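Alginase (Pseudoalteromonas, PDB 4Q8K) probably cleaves alginate by beta-elimination, as a bacterial polysaccharide lyase of family 18. Local coordinates at residues Ser152-Glu157 and Tyr191-Ser196; Lys213-Asp218 and Met279-Thr284; Ser236-Ser241 and Val260-Arg265. All blocks are in the same frame, centred on the assembly; numbering follows the deposited sequence.

Interaction 1 (Ser152-Glu157 and Tyr191-Ser196); sequences SIFDLE and YKVKES
An antiparallel strand pair in the alginate lyase domain joins Asp155 to Lys192, with strand 154-157 running along the end of strand 186-193. Asp155 N reaches Lys192 O at 2.8 Å, and Lys192 N returns to Asp155 O. Lys194 N bonds to Ile153 O at 2.9 Å; this bond flanks the non-hydrogen-bonded pair Phe154-Val193. On one face of the sheet Leu156 lies over the Tyr191 ring. Its CD1 is 4.1 Å from the Tyr191 ring centroid in a CH-pi contact, displaced toward CE1. The Phe154 side chain crosses that of Tyr191, CD1 against Tyr191 CB, and Phe154 CE1 meets Val193 CG2 at 3.8 Å. The Phe154 ring also packs edge-to-face with Tyr364 and Phe319.

On the other face the extended Lys192 chain starts with CG between its backbone N and carbonyl carbon (chi1 55°), which places it alongside Asp155 O and Glu157. Glu157 crosses it at about a right angle, Glu157 CD to Lys192 CD 3.8 Å. Their charges do not touch: a water accepts from Lys192 NZ and donates to Glu157 OE1, which is salt-bridged to Arg188. Another water links Asp155 OD2 to Glu195 N. Lys194 NZ bonds to Gly151 O and only weakly to Ser152 O. Direct backbone bonds and apolar packing thus hold the strands together, while the acid groups of Asp155 and Glu157 reach the 191-196 segment through water.

Interaction 2 (Lys213-Asp218 and Met279-Thr284); sequences KVEMSD and MTSGET
Gly282 N donates to Val214 O at 2.7 Å in a nearly straight bond. Val214 N in turn bonds to Glu283 O at 3.2 Å, so both polar backbone atoms of Val214 are used by the facing turn. A third bond comes from a side chain. Ser281 OG accepts from Met216 N at 2.9 Å. OG stands anti to the Ser281 backbone N (chi1 -175°), which carries it to the backbone of Met216, where it also lies close to Glu215 CA.

The facing segment is a type II beta turn from Thr280 to Glu283, closed by Glu283 N to Thr280 O. It connects strand 271-280 of one antiparallel sheet to strand 284-292 of the other, and strand 204-216 runs beside it. Gly282 takes a positive phi (103°), as the third position of a type II turn does. Glu283 turns back over its own turn: Glu283 OE2 accepts from Thr280 N at 2.8 Å, met from above the carboxylate plane.

Beyond the turn, Lys213 and Thr284 form a non-hydrogen-bonded antiparallel pair. Thr284 OG1 rests against the start of the Lys213 side chain, 3.3 Å from Lys213 CB. The lysine chain is extended and runs on past the turn, and Lys213 CE lies 3.5 Å from Gly282 O. A water donates to Gly282 O at 2.6 Å and accepts a weak bond from Lys213 NZ.

The buried side of the strand carries Val214. Met279 crosses it at about a right angle and bends at its last torsion (chi3 -52°), which sets Met279 CE 3.9 Å from Val214 CB. Met279 also packs on Phe258 and Val260 of strand 257-265.

Interaction 3 (Ser236-Ser241 and Val260-Arg265); sequences SKVYVS and VYVRLR. With SO4 (sulfate ion), chain C.
Tyr239 and Tyr261 have nearly parallel ring planes, 14° apart, but strongly offset, with little of one ring above the other. They form a hydrogen-bonded antiparallel pair in the beta-jelly-roll (concanavalin-like) sandwich of the lyase domain. Tyr261 CG sits between its backbone N and carbonyl carbon (chi1 61°), which swings the ring across toward strand 236-241. Tyr239 CB lies over the Tyr261 face, 3.8 Å from that ring's centroid. Tyr261 CE1 comes to 3.2 Å from Tyr239 CD1. Phe248 also stacks with the Tyr261 ring.

Arg263 passes the far end of Tyr239, its CD 3.5 Å from Tyr239 OH. Its guanidinium stands steeply to that ring, the planes 76° apart, and makes salt bridges to Glu245 and Glu271. Lys237 NZ also pairs with Glu271. On the reverse face, Val238 meets Val262 and Val240 meets Val260, while Ser236 CB touches Leu264 CD2.

A sulfate, probably from the crystallisation liquor, sits near the hydroxyl end of Tyr239 and is also bound by Lys221. A basic, aromatic face holding an anion is consistent with an alginate-binding groove. Sulfate O4 lies over one face of the Arg263 guanidinium. Tyr239 OH donates to sulfate O3 at 3.0 Å.

In the fold
From the N terminus, interaction 1 closes first: the chain leaves 152-157, passes two short strands (164-166, 169-172) and helix 174-177, and returns on strand 186-193. Strand 204-216 follows and opens interaction 2, which closes only at 279-284. Interaction 3 is nested within that loop, pairing 236-241 with 260-265. Interactions 1 and 3 belong to the same curled antiparallel sheet, about 21 Å apart between centres. Interaction 2 joins this sheet to the seven-stranded one, across the chain's centre from interaction 1. Interactions 2 and 3 touch between the sheets: Met279 SD packs on Val260 CG2 at 4.0 Å, and Val214 CG1 meets Val240 CG1.

Interaction 1 (Ser152-Glu157 and Tyr191-Ser196)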
loop_
_atom_site.group_PDB
_atom_site.type_symbol
_atom_site.label_atom_id
_atom_site.label_comp_id
_atom_site.label_asym_id
_atom_site.label_seq_id
_atom_site.Cartn_x
_atom_site.Cartn_y
_atom_site.Cartn_z
ATOM N N SER A 152 12.253 -7.708 -13.522
ATOM C CA SER A 152 13.145 -8.762 -13.037
ATOM C C SER A 152 12.745 -9.265 -11.648
ATOM O O SER A 152 12.940 -10.437 -11.322
ATOM C CB SER A 152 14.613 -8.312 -13.060
ATOM O OG SER A 152 14.819 -7.162 -12.268
ATOM N N ILE A 153 12.167 -8.380 -10.841
ATOM C CA ILE A 153 11.682 -8.755 -9.516
ATOM C C ILE A 153 10.160 -8.586 -9.404
ATOM O O ILE A 153 9.477 -9.477 -8.886
ATOM C CB ILE A 153 12.362 -7.923 -8.398
ATOM C CG1 ILE A 153 13.840 -8.309 -8.261
ATOM C CG2 ILE A 153 11.652 -8.135 -7.081
ATOM C CD1 ILE A 153 14.583 -7.562 -7.141
ATOM N N PHE A 154 9.655 -7.459 -9.899
ATOM C CA PHE A 154 8.243 -7.089 -9.724
ATOM C C PHE A 154 7.364 -7.365 -10.933
ATOM O O PHE A 154 7.748 -7.072 -12.059
ATOM C CB PHE A 154 8.116 -5.608 -9.360
ATOM C CG PHE A 154 8.657 -5.280 -7.995
ATOM C CD1 PHE A 154 7.863 -5.425 -6.869
ATOM C CD2 PHE A 154 9.965 -4.853 -7.841
ATOM C CE1 PHE A 154 8.360 -5.140 -5.605
ATOM C CE2 PHE A 154 10.475 -4.568 -6.584
ATOM C CZ PHE A 154 9.666 -4.710 -5.462
ATOM N N ASP A 155 6.174 -7.898 -10.660
ATOM C CA ASP A 155 5.099 -8.043 -11.651
ATOM C C ASP A 155 4.129 -6.887 -11.503
ATOM O O ASP A 155 3.859 -6.447 -10.382
ATOM C CB ASP A 155 4.320 -9.330 -11.424
ATOM C CG ASP A 155 5.044 -10.550 -11.946
ATOM O OD1 ASP A 155 5.937 -10.385 -12.795
ATOM O OD2 ASP A 155 4.720 -11.669 -11.513
ATOM N N LEU A 156 3.584 -6.413 -12.620
ATOM C CA LEU A 156 2.662 -5.277 -12.602
ATOM C C LEU A 156 1.201 -5.718 -12.506
ATOM O O LEU A 156 0.786 -6.656 -13.175
ATOM C CB LEU A 156 2.870 -4.397 -13.839
ATOM C CG LEU A 156 1.909 -3.212 -14.020
ATOM C CD1 LEU A 156 2.046 -2.242 -12.851
ATOM C CD2 LEU A 156 2.163 -2.491 -15.343
ATOM N N GLU A 157 0.439 -5.035 -11.656
ATOM C CA GLU A 157 -0.999 -5.249 -11.532
ATOM C C GLU A 157 -1.672 -3.968 -11.979
ATOM O O GLU A 157 -1.621 -2.957 -11.276
ATOM C CB GLU A 157 -1.395 -5.541 -10.077
ATOM C CG GLU A 157 -0.749 -6.762 -9.455
ATOM C CD GLU A 157 -0.932 -6.784 -7.952
ATOM O OE1 GLU A 157 -1.860 -7.468 -7.463
ATOM O OE2 GLU A 157 -0.148 -6.106 -7.265
ATOM N N TYR A 191 2.689 -2.917 -7.843
ATOM C CA TYR A 191 3.726 -3.879 -8.200
ATOM C C TYR A 191 3.832 -4.919 -7.090
ATOM O O TYR A 191 3.641 -4.596 -5.917
ATOM C CB TYR A 191 5.081 -3.189 -8.349
ATOM C CG TYR A 191 5.279 -2.387 -9.615
ATOM C CD1 TYR A 191 5.471 -3.019 -10.839
ATOM C CD2 TYR A 191 5.314 -0.997 -9.582
ATOM C CE1 TYR A 191 5.674 -2.287 -11.987
ATOM C CE2 TYR A 191 5.508 -0.257 -10.723
ATOM C CZ TYR A 191 5.691 -0.909 -11.925
ATOM O OH TYR A 191 5.882 -0.171 -13.067
ATOM N N LYS A 192 4.151 -6.160 -7.452
ATOM C CA LYS A 192 4.312 -7.223 -6.467
ATOM C C LYS A 192 5.533 -8.088 -6.772
ATOM O O LYS A 192 5.814 -8.384 -7.929
ATOM C CB LYS A 192 3.060 -8.102 -6.418
ATOM C CG LYS A 192 2.665 -8.676 -7.778
ATOM C CD LYS A 192 1.528 -9.675 -7.667
ATOM C CE LYS A 192 1.158 -10.218 -9.060
ATOM N NZ LYS A 192 0.063 -11.232 -8.973
ATOM N N VAL A 193 6.263 -8.494 -5.738
ATOM C CA VAL A 193 7.362 -9.425 -5.954
ATOM C C VAL A 193 6.821 -10.684 -6.624
ATOM O O VAL A 193 5.853 -11.286 -6.151
ATOM C CB VAL A 193 8.068 -9.790 -4.634
ATOM C CG1 VAL A 193 9.127 -10.872 -4.859
ATOM C CG2 VAL A 193 8.693 -8.546 -3.985
ATOM N N LYS A 194 7.461 -11.117 -7.680
ATOM C CA LYS A 194 6.958 -12.243 -8.422
ATOM C C LYS A 194 6.993 -13.563 -7.718
ATOM O O LYS A 194 7.813 -13.800 -6.900
ATOM C CB LYS A 194 7.639 -12.311 -9.768
ATOM C CG LYS A 194 9.037 -12.835 -9.705
ATOM C CD LYS A 194 9.636 -12.994 -11.097
ATOM C CE LYS A 194 9.867 -11.679 -11.763
ATOM N NZ LYS A 194 10.482 -11.853 -13.092
ATOM N N GLU A 195 6.070 -14.417 -8.060
ATOM C CA GLU A 195 5.876 -15.668 -7.357
ATOM C C GLU A 195 7.156 -16.490 -7.169
ATOM O O GLU A 195 7.363 -17.082 -6.111
ATOM C CB GLU A 195 4.829 -16.496 -8.095
ATOM C CG GLU A 195 4.195 -17.596 -7.271
ATOM C CD GLU A 195 3.059 -18.266 -8.021
ATOM O OE1 GLU A 195 3.154 -18.364 -9.263
ATOM O OE2 GLU A 195 2.069 -18.675 -7.376
ATOM N N SER A 196 8.005 -16.528 -8.195
ATOM C CA SER A 196 9.132 -17.460 -8.187
ATOM C C SER A 196 10.197 -17.073 -7.173
ATOM O O SER A 196 10.997 -17.913 -6.761
ATOM C CB SER A 196 9.754 -17.606 -9.581
ATOM O OG SER A 196 10.376 -16.405 -10.011
HETATM O O HOH W 1 3.945 -13.413 -9.773
HETATM O O HOH W 2 -2.479 -10.129 -8.202
#

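Interaction 2 (Lys213-Asp218 and Met279-Thr284)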
loop_
_atom_site.group_PDB
_atom_site.type_symbol
_atom_site.label_atom_id
_atom_site.label_comp_id
_atom_site.label_asym_id
_atom_site.label_seq_id
_atom_site.Cartn_x
_atom_site.Cartn_y
_atom_site.Cartn_z
ATOM N N LYS A 213 4.226 11.203 -2.932
ATOM C CA LYS A 213 3.254 12.294 -2.970
ATOM C C LYS A 213 1.866 11.692 -3.148
ATOM O O LYS A 213 1.679 10.784 -3.955
ATOM C CB LYS A 213 3.586 13.273 -4.098
ATOM C CG LYS A 213 2.604 14.426 -4.260
ATOM C CD LYS A 213 3.006 15.333 -5.426
ATOM C CE LYS A 213 1.949 16.401 -5.694
ATOM N NZ LYS A 213 2.336 17.358 -6.776
ATOM N N VAL A 214 0.895 12.173 -2.383
ATOM C CA VAL A 214 -0.450 11.625 -2.472
ATOM C C VAL A 214 -1.442 12.733 -2.779
ATOM O O VAL A 214 -1.466 13.753 -2.103
ATOM C CB VAL A 214 -0.867 10.892 -1.171
ATOM C CG1 VAL A 214 -2.265 10.322 -1.309
ATOM C CG2 VAL A 214 0.128 9.776 -0.827
ATOM N N GLU A 215 -2.231 12.539 -3.832
ATOM C CA GLU A 215 -3.311 13.456 -4.167
ATOM C C GLU A 215 -4.576 12.615 -4.216
ATOM O O GLU A 215 -4.672 11.679 -5.012
ATOM C CB GLU A 215 -3.065 14.109 -5.523
ATOM C CG GLU A 215 -1.809 14.963 -5.600
ATOM C CD GLU A 215 -1.420 15.264 -7.036
ATOM O OE1 GLU A 215 -1.905 16.280 -7.578
ATOM O OE2 GLU A 215 -0.654 14.474 -7.635
ATOM N N MET A 216 -5.534 12.917 -3.345
ATOM C CA MET A 216 -6.717 12.067 -3.227
ATOM C C MET A 216 -7.910 12.827 -2.663
ATOM O O MET A 216 -7.756 13.668 -1.778
ATOM C CB MET A 216 -6.415 10.846 -2.347
ATOM C CG MET A 216 -7.589 9.889 -2.147
ATOM S SD MET A 216 -7.109 8.183 -1.755
ATOM C CE MET A 216 -6.105 8.420 -0.282
ATOM N N SER A 217 -9.097 12.499 -3.168
ATOM C CA SER A 217 -10.341 13.093 -2.682
ATOM C C SER A 217 -10.562 12.860 -1.195
ATOM O O SER A 217 -10.180 11.820 -0.653
ATOM C CB SER A 217 -11.532 12.494 -3.430
ATOM O OG SER A 217 -11.352 12.574 -4.827
ATOM N N ASP A 218 -11.212 13.818 -0.541
ATOM C CA ASP A 218 -11.626 13.643 0.850
ATOM C C ASP A 218 -12.281 12.277 1.050
ATOM O O ASP A 218 -13.105 11.836 0.229
ATOM C CB ASP A 218 -12.602 14.747 1.283
ATOM C CG ASP A 218 -11.966 16.135 1.293
ATOM O OD1 ASP A 218 -10.739 16.256 1.112
ATOM O OD2 ASP A 218 -12.703 17.124 1.486
ATOM N N MET A 279 -1.220 14.093 6.483
ATOM C CA MET A 279 -0.913 14.900 5.312
ATOM C C MET A 279 -2.200 15.369 4.662
ATOM O O MET A 279 -3.252 14.768 4.857
ATOM C CB MET A 279 -0.117 14.087 4.283
ATOM C CG MET A 279 -0.875 12.882 3.721
ATOM S SD MET A 279 0.168 11.816 2.691
ATOM C CE MET A 279 0.851 13.029 1.550
ATOM N N THR A 280 -2.097 16.443 3.889
ATOM C CA THR A 280 -3.195 16.858 3.038
ATOM C C THR A 280 -2.868 16.517 1.582
ATOM O O THR A 280 -1.707 16.310 1.210
ATOM C CB THR A 280 -3.546 18.364 3.214
ATOM O OG1 THR A 280 -2.411 19.177 2.884
ATOM C CG2 THR A 280 -3.973 18.641 4.653
ATOM N N SER A 281 -3.905 16.429 0.767
ATOM C CA SER A 281 -3.738 16.090 -0.639
ATOM C C SER A 281 -2.741 17.025 -1.323
ATOM O O SER A 281 -2.848 18.253 -1.221
ATOM C CB SER A 281 -5.089 16.157 -1.348
ATOM O OG SER A 281 -4.968 15.718 -2.684
ATOM N N GLY A 282 -1.761 16.443 -2.010
ATOM C CA GLY A 282 -0.748 17.235 -2.681
ATOM C C GLY A 282 0.574 17.269 -1.928
ATOM O O GLY A 282 1.594 17.687 -2.466
ATOM N N GLU A 283 0.557 16.844 -0.674
ATOM C CA GLU A 283 1.778 16.839 0.123
ATOM C C GLU A 283 2.615 15.592 -0.144
ATOM O O GLU A 283 2.139 14.644 -0.769
ATOM C CB GLU A 283 1.455 17.000 1.607
ATOM C CG GLU A 283 1.003 18.410 1.957
ATOM C CD GLU A 283 0.862 18.631 3.450
ATOM O OE1 GLU A 283 1.189 19.745 3.914
ATOM O OE2 GLU A 283 0.424 17.700 4.158
ATOM N N THR A 284 3.860 15.604 0.331
ATOM C CA THR A 284 4.804 14.532 0.047
ATOM C C THR A 284 5.501 14.114 1.334
ATOM O O THR A 284 5.758 14.952 2.196
ATOM C CB THR A 284 5.871 14.993 -0.974
ATOM O OG1 THR A 284 5.234 15.395 -2.197
ATOM C CG2 THR A 284 6.876 13.880 -1.266
HETATM O O HOH W 3 1.419 19.172 -4.647
#

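Interaction 3 (Ser236-Ser241 and Val260-Arg265)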
loop_
_atom_site.group_PDB
_atom_site.type_symbol
_atom_site.label_atom_id
_atom_site.label_comp_id
_atom_site.label_asym_id
_atom_site.label_seq_id
_atom_site.Cartn_x
_atom_site.Cartn_y
_atom_site.Cartn_z
ATOM N N SER A 236 2.226 -6.917 6.706
ATOM C CA SER A 236 2.437 -5.502 6.950
ATOM C C SER A 236 1.603 -4.705 5.959
ATOM O O SER A 236 1.463 -5.100 4.812
ATOM C CB SER A 236 3.920 -5.139 6.802
ATOM O OG SER A 236 4.254 -4.911 5.442
ATOM N N LYS A 237 1.041 -3.591 6.408
ATOM C CA LYS A 237 0.280 -2.718 5.523
ATOM C C LYS A 237 0.501 -1.270 5.921
ATOM O O LYS A 237 0.414 -0.928 7.098
ATOM C CB LYS A 237 -1.214 -3.042 5.595
ATOM C CG LYS A 237 -1.592 -4.370 4.978
ATOM C CD LYS A 237 -3.027 -4.747 5.318
ATOM C CE LYS A 237 -3.170 -5.090 6.803
ATOM N NZ LYS A 237 -4.568 -5.475 7.145
ATOM N N VAL A 238 0.803 -0.428 4.948
ATOM C CA VAL A 238 0.953 1.003 5.195
ATOM C C VAL A 238 -0.203 1.707 4.515
ATOM O O VAL A 238 -0.463 1.474 3.324
ATOM C CB VAL A 238 2.265 1.551 4.630
ATOM C CG1 VAL A 238 2.380 3.047 4.887
ATOM C CG2 VAL A 238 3.455 0.808 5.241
ATOM N N TYR A 239 -0.895 2.567 5.265
ATOM C CA TYR A 239 -2.119 3.205 4.770
ATOM C C TYR A 239 -1.997 4.711 4.671
ATOM O O TYR A 239 -1.295 5.358 5.451
ATOM C CB TYR A 239 -3.296 2.973 5.718
ATOM C CG TYR A 239 -3.737 1.553 5.958
ATOM C CD1 TYR A 239 -2.984 0.699 6.746
ATOM C CD2 TYR A 239 -4.946 1.082 5.432
ATOM C CE1 TYR A 239 -3.392 -0.588 6.997
ATOM C CE2 TYR A 239 -5.366 -0.217 5.684
ATOM C CZ TYR A 239 -4.586 -1.043 6.458
ATOM O OH TYR A 239 -4.986 -2.332 6.717
ATOM N N VAL A 240 -2.746 5.260 3.729
ATOM C CA VAL A 240 -3.032 6.681 3.677
ATOM C C VAL A 240 -4.565 6.777 3.672
ATOM O O VAL A 240 -5.222 6.304 2.747
ATOM C CB VAL A 240 -2.428 7.348 2.433
ATOM C CG1 VAL A 240 -2.779 8.828 2.393
ATOM C CG2 VAL A 240 -0.912 7.158 2.411
ATOM N N SER A 241 -5.127 7.361 4.726
ATOM C CA SER A 241 -6.514 7.070 5.086
ATOM C C SER A 241 -7.237 8.267 5.694
ATOM O O SER A 241 -6.731 8.898 6.618
ATOM C CB SER A 241 -6.526 5.896 6.079
ATOM O OG SER A 241 -7.816 5.633 6.588
ATOM N N VAL A 260 -1.525 8.668 8.094
ATOM C CA VAL A 260 -0.602 7.713 7.513
ATOM C C VAL A 260 -0.186 6.816 8.656
ATOM O O VAL A 260 0.337 7.288 9.666
ATOM C CB VAL A 260 0.644 8.389 6.921
ATOM C CG1 VAL A 260 1.591 7.333 6.353
ATOM C CG2 VAL A 260 0.250 9.413 5.865
ATOM N N TYR A 261 -0.457 5.528 8.527
ATOM C CA TYR A 261 -0.203 4.611 9.621
ATOM C C TYR A 261 0.150 3.246 9.094
ATOM O O TYR A 261 -0.008 2.956 7.895
ATOM C CB TYR A 261 -1.416 4.519 10.566
ATOM C CG TYR A 261 -2.702 4.012 9.938
ATOM C CD1 TYR A 261 -3.006 2.653 9.918
ATOM C CD2 TYR A 261 -3.620 4.898 9.404
ATOM C CE1 TYR A 261 -4.188 2.192 9.368
ATOM C CE2 TYR A 261 -4.812 4.443 8.842
ATOM C CZ TYR A 261 -5.086 3.095 8.833
ATOM O OH TYR A 261 -6.265 2.650 8.269
ATOM N N VAL A 262 0.624 2.402 9.998
ATOM C CA VAL A 262 1.000 1.061 9.628
ATOM C C VAL A 262 0.294 0.043 10.506
ATOM O O VAL A 262 0.058 0.280 11.697
ATOM C CB VAL A 262 2.535 0.882 9.713
ATOM C CG1 VAL A 262 3.017 1.125 11.148
ATOM C CG2 VAL A 262 2.923 -0.505 9.235
ATOM N N ARG A 263 -0.076 -1.086 9.915
ATOM C CA ARG A 263 -0.479 -2.242 10.707
ATOM C C ARG A 263 0.523 -3.342 10.441
ATOM O O ARG A 263 0.828 -3.638 9.274
ATOM C CB ARG A 263 -1.864 -2.738 10.295
ATOM C CG ARG A 263 -2.989 -1.818 10.694
ATOM C CD ARG A 263 -4.338 -2.321 10.199
ATOM N NE ARG A 263 -5.402 -1.615 10.902
ATOM C CZ ARG A 263 -5.959 -2.061 12.020
ATOM N NH1 ARG A 263 -5.563 -3.219 12.533
ATOM N NH2 ARG A 263 -6.903 -1.350 12.623
ATOM N N LEU A 264 1.011 -3.941 11.524
ATOM C CA LEU A 264 1.946 -5.059 11.483
ATOM C C LEU A 264 1.360 -6.257 12.216
ATOM O O LEU A 264 0.968 -6.152 13.379
ATOM C CB LEU A 264 3.277 -4.671 12.141
ATOM C CG LEU A 264 4.007 -3.486 11.513
ATOM C CD1 LEU A 264 5.270 -3.140 12.324
ATOM C CD2 LEU A 264 4.365 -3.798 10.070
ATOM N N ARG A 265 1.314 -7.407 11.552
ATOM C CA ARG A 265 0.788 -8.602 12.202
ATOM C C ARG A 265 1.861 -9.291 13.050
ATOM O O ARG A 265 2.849 -9.793 12.519
ATOM C CB ARG A 265 0.225 -9.567 11.162
ATOM C CG ARG A 265 -0.632 -10.667 11.757
ATOM C CD ARG A 265 -1.399 -11.435 10.674
ATOM N NE ARG A 265 -2.359 -10.610 9.932
ATOM C CZ ARG A 265 -3.569 -10.276 10.380
ATOM N NH1 ARG A 265 -4.379 -9.531 9.637
ATOM N NH2 ARG A 265 -3.971 -10.680 11.578
HETATM S S SO4 C . -8.762 -2.494 7.512
HETATM O O1 SO4 C . -8.604 -1.053 7.543
HETATM O O2 SO4 C . -10.158 -2.851 7.277
HETATM O O3 SO4 C . -7.926 -2.988 6.415
HETATM O O4 SO4 C . -8.311 -3.082 8.774
HETATM O O HOH W 4 -9.091 3.500 8.462
#